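Local coordinates for mobilization protein A (Pseudomonas aeruginosa, PDB 2NS6), which nicks one DNA strand at the plasmid's origin of transfer, as the relaxase of the relaxosome, and locally unwinds the DNA for conjugative transfer, at residues 43-51 and 129-139. Sequence-based numbering, arbitrary orientation.
Sequences SGHMPEFVE and NDGIERPAAQW. With MN (manganese (II) ion), chain C.
The backbone CA of A136, not a side chain, sits almost exactly over the centre of the F49 ring, 3.8 Å from the centroid, while the ring's edge turns to the W139 indole. F49 CG lies between its own backbone N and carbonyl carbon (chi1 80°), which swings the ring across to the short helix 136-139. The phenyl and the indole five-membered ring form an offset edge-to-face pair, planes at 62°, and V50 CG2 lies over the rim of the phenyl face opposite A136. The indole meets P47 through its six-membered ring, whose face takes CB in a CH-pi contact, P47 CB to W139 CZ3 being 3.4 Å; W139 NE1 is hydrogen-bonded to Y56 OH of helix 53-63. The one direct hydrogen bond across the contact runs from the N129 side-chain amide, ND2, to the backbone H45 O, 3.0 Å and nearly straight (169°), striking the carbonyl from above its plane. The same amide's OD1 takes G131 N at 2.8 Å in an Asx turn, so both ends of the amide fix its rotation. Water 1 adds a bridge, accepting from F49 N and donating to R134 O. H45 binds manganese through NE2 (2.4 Å) at a site shared with Q96, apart from the H111, H119 and H121 site. The arrangement fastens a type I beta turn, P47 to V50, just after edge strand 38-44 of the relaxase's five-stranded antiparallel sheet, against the Asx-turn loop leading into helix 136-139.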
# COMPACT_ATOMS: atom_id res chain seq x y z
N SER A 43 -1.76 -5.60 5.68
CA SER A 43 -0.61 -4.71 5.61
C SER A 43 0.60 -5.63 5.69
O SER A 43 0.45 -6.82 5.98
CB SER A 43 -0.59 -3.72 6.78
OG SER A 43 -1.71 -2.86 6.75
N GLY A 44 1.78 -5.11 5.41
CA GLY A 44 2.98 -5.93 5.47
C GLY A 44 4.22 -5.07 5.63
O GLY A 44 4.13 -3.85 5.58
N HIS A 45 5.36 -5.71 5.85
CA HIS A 45 6.63 -5.01 5.99
C HIS A 45 6.68 -3.93 7.07
O HIS A 45 7.50 -3.02 6.99
CB HIS A 45 7.00 -4.36 4.65
CG HIS A 45 6.99 -5.32 3.50
ND1 HIS A 45 6.55 -4.97 2.25
CD2 HIS A 45 7.34 -6.63 3.43
CE1 HIS A 45 6.62 -6.02 1.45
NE2 HIS A 45 7.09 -7.04 2.14
N MET A 46 5.82 -4.03 8.08
CA MET A 46 5.80 -3.05 9.16
C MET A 46 6.96 -3.22 10.14
O MET A 46 7.27 -4.33 10.57
CB MET A 46 4.48 -3.14 9.94
CG MET A 46 3.27 -2.66 9.19
SD MET A 46 3.40 -0.92 8.70
CE MET A 46 2.02 -0.78 7.57
N PRO A 47 7.63 -2.11 10.50
CA PRO A 47 8.76 -2.16 11.44
C PRO A 47 8.29 -2.54 12.83
O PRO A 47 7.11 -2.38 13.18
CB PRO A 47 9.33 -0.74 11.37
CG PRO A 47 8.15 0.09 11.03
CD PRO A 47 7.42 -0.75 9.99
N GLU A 48 9.21 -3.06 13.63
CA GLU A 48 8.90 -3.51 14.98
C GLU A 48 8.12 -2.55 15.88
O GLU A 48 7.29 -2.99 16.67
CB GLU A 48 10.20 -3.96 15.67
CG GLU A 48 10.06 -4.38 17.14
CD GLU A 48 9.02 -5.48 17.35
OE1 GLU A 48 9.10 -6.54 16.69
OE2 GLU A 48 8.12 -5.27 18.20
N PHE A 49 8.36 -1.24 15.78
CA PHE A 49 7.64 -0.32 16.65
C PHE A 49 6.12 -0.29 16.40
O PHE A 49 5.36 0.19 17.23
CB PHE A 49 8.23 1.10 16.54
CG PHE A 49 7.77 1.86 15.32
CD1 PHE A 49 6.49 2.39 15.26
CD2 PHE A 49 8.63 2.06 14.25
CE1 PHE A 49 6.06 3.10 14.14
CE2 PHE A 49 8.22 2.77 13.12
CZ PHE A 49 6.93 3.30 13.07
N VAL A 50 5.70 -0.83 15.26
CA VAL A 50 4.28 -0.86 14.89
C VAL A 50 3.51 -2.04 15.50
O VAL A 50 3.83 -3.19 15.21
CB VAL A 50 4.13 -0.93 13.34
CG1 VAL A 50 2.68 -1.19 12.95
CG2 VAL A 50 4.62 0.38 12.71
N GLU A 51 2.52 -1.77 16.34
CA GLU A 51 1.72 -2.84 16.95
C GLU A 51 0.48 -3.07 16.08
O GLU A 51 -0.04 -4.18 16.01
CB GLU A 51 1.28 -2.48 18.38
CG GLU A 51 2.42 -2.26 19.37
CD GLU A 51 3.31 -3.48 19.55
OE1 GLU A 51 2.81 -4.62 19.43
OE2 GLU A 51 4.52 -3.30 19.82
N ASN A 129 12.36 -0.89 4.58
CA ASN A 129 12.52 -1.55 5.86
C ASN A 129 13.75 -2.45 5.78
O ASN A 129 13.70 -3.53 5.18
CB ASN A 129 11.29 -2.39 6.21
CG ASN A 129 11.34 -2.89 7.64
OD1 ASN A 129 12.42 -2.97 8.24
ND2 ASN A 129 10.19 -3.24 8.19
N ASP A 130 14.84 -2.00 6.39
CA ASP A 130 16.09 -2.75 6.40
C ASP A 130 16.20 -3.69 7.60
O ASP A 130 17.25 -4.28 7.83
CB ASP A 130 17.28 -1.79 6.41
CG ASP A 130 17.14 -0.69 7.45
OD1 ASP A 130 16.36 -0.86 8.40
OD2 ASP A 130 17.82 0.35 7.32
N GLY A 131 15.11 -3.84 8.35
CA GLY A 131 15.14 -4.73 9.50
C GLY A 131 15.80 -4.14 10.73
O GLY A 131 15.94 -4.82 11.74
N ILE A 132 16.21 -2.88 10.65
CA ILE A 132 16.84 -2.20 11.77
C ILE A 132 15.78 -1.47 12.59
O ILE A 132 15.09 -0.58 12.08
CB ILE A 132 17.88 -1.17 11.28
CG1 ILE A 132 19.04 -1.88 10.61
CG2 ILE A 132 18.37 -0.32 12.45
CD1 ILE A 132 19.98 -0.96 9.88
N GLU A 133 15.65 -1.85 13.86
CA GLU A 133 14.66 -1.24 14.74
C GLU A 133 14.92 0.24 14.95
O GLU A 133 16.05 0.66 15.19
CB GLU A 133 14.63 -1.92 16.11
CG GLU A 133 14.32 -3.40 16.10
CD GLU A 133 13.66 -3.86 17.39
OE1 GLU A 133 13.47 -5.08 17.58
OE2 GLU A 133 13.32 -2.99 18.22
N ARG A 134 13.86 1.03 14.89
CA ARG A 134 13.96 2.47 15.09
C ARG A 134 12.65 2.91 15.74
O ARG A 134 11.59 2.39 15.41
CB ARG A 134 14.13 3.22 13.76
CG ARG A 134 15.32 2.80 12.90
CD ARG A 134 15.35 3.60 11.59
NE ARG A 134 16.56 3.38 10.80
CZ ARG A 134 16.78 2.32 10.02
NH1 ARG A 134 15.86 1.37 9.91
NH2 ARG A 134 17.91 2.22 9.34
N PRO A 135 12.71 3.83 16.70
CA PRO A 135 11.48 4.30 17.36
C PRO A 135 10.62 5.02 16.31
O PRO A 135 11.12 5.41 15.26
CB PRO A 135 12.01 5.27 18.41
CG PRO A 135 13.30 4.63 18.82
CD PRO A 135 13.90 4.21 17.49
N ALA A 136 9.34 5.20 16.59
CA ALA A 136 8.45 5.86 15.65
C ALA A 136 8.96 7.27 15.34
O ALA A 136 9.00 7.68 14.18
CB ALA A 136 7.02 5.93 16.22
N ALA A 137 9.35 8.01 16.37
CA ALA A 137 9.85 9.37 16.20
C ALA A 137 11.16 9.45 15.40
O ALA A 137 11.56 10.54 14.97
CB ALA A 137 10.05 10.02 17.58
N GLN A 138 11.82 8.31 15.19
CA GLN A 138 13.09 8.29 14.45
C GLN A 138 12.99 7.65 13.07
O GLN A 138 13.85 7.86 12.22
CB GLN A 138 14.15 7.54 15.25
CG GLN A 138 15.53 7.53 14.60
CD GLN A 138 16.49 6.56 15.28
OE1 GLN A 138 16.53 6.48 16.51
NE2 GLN A 138 17.26 5.83 14.49
N TRP A 139 11.94 6.86 12.86
CA TRP A 139 11.78 6.16 11.59
C TRP A 139 11.76 7.04 10.34
O TRP A 139 12.38 6.70 9.34
CB TRP A 139 10.51 5.30 11.64
CG TRP A 139 10.27 4.48 10.39
CD1 TRP A 139 9.55 4.87 9.29
CD2 TRP A 139 10.80 3.19 10.09
NE1 TRP A 139 9.61 3.89 8.33
CE2 TRP A 139 10.37 2.85 8.79
CE3 TRP A 139 11.60 2.28 10.79
CZ2 TRP A 139 10.71 1.64 8.17
CZ3 TRP A 139 11.95 1.07 10.18
CH2 TRP A 139 11.50 0.77 8.88
MN MN C . 7.60 -9.32 1.66
O HOH W 1 10.97 -0.22 14.90
O HOH W 2 9.60 -9.33 0.15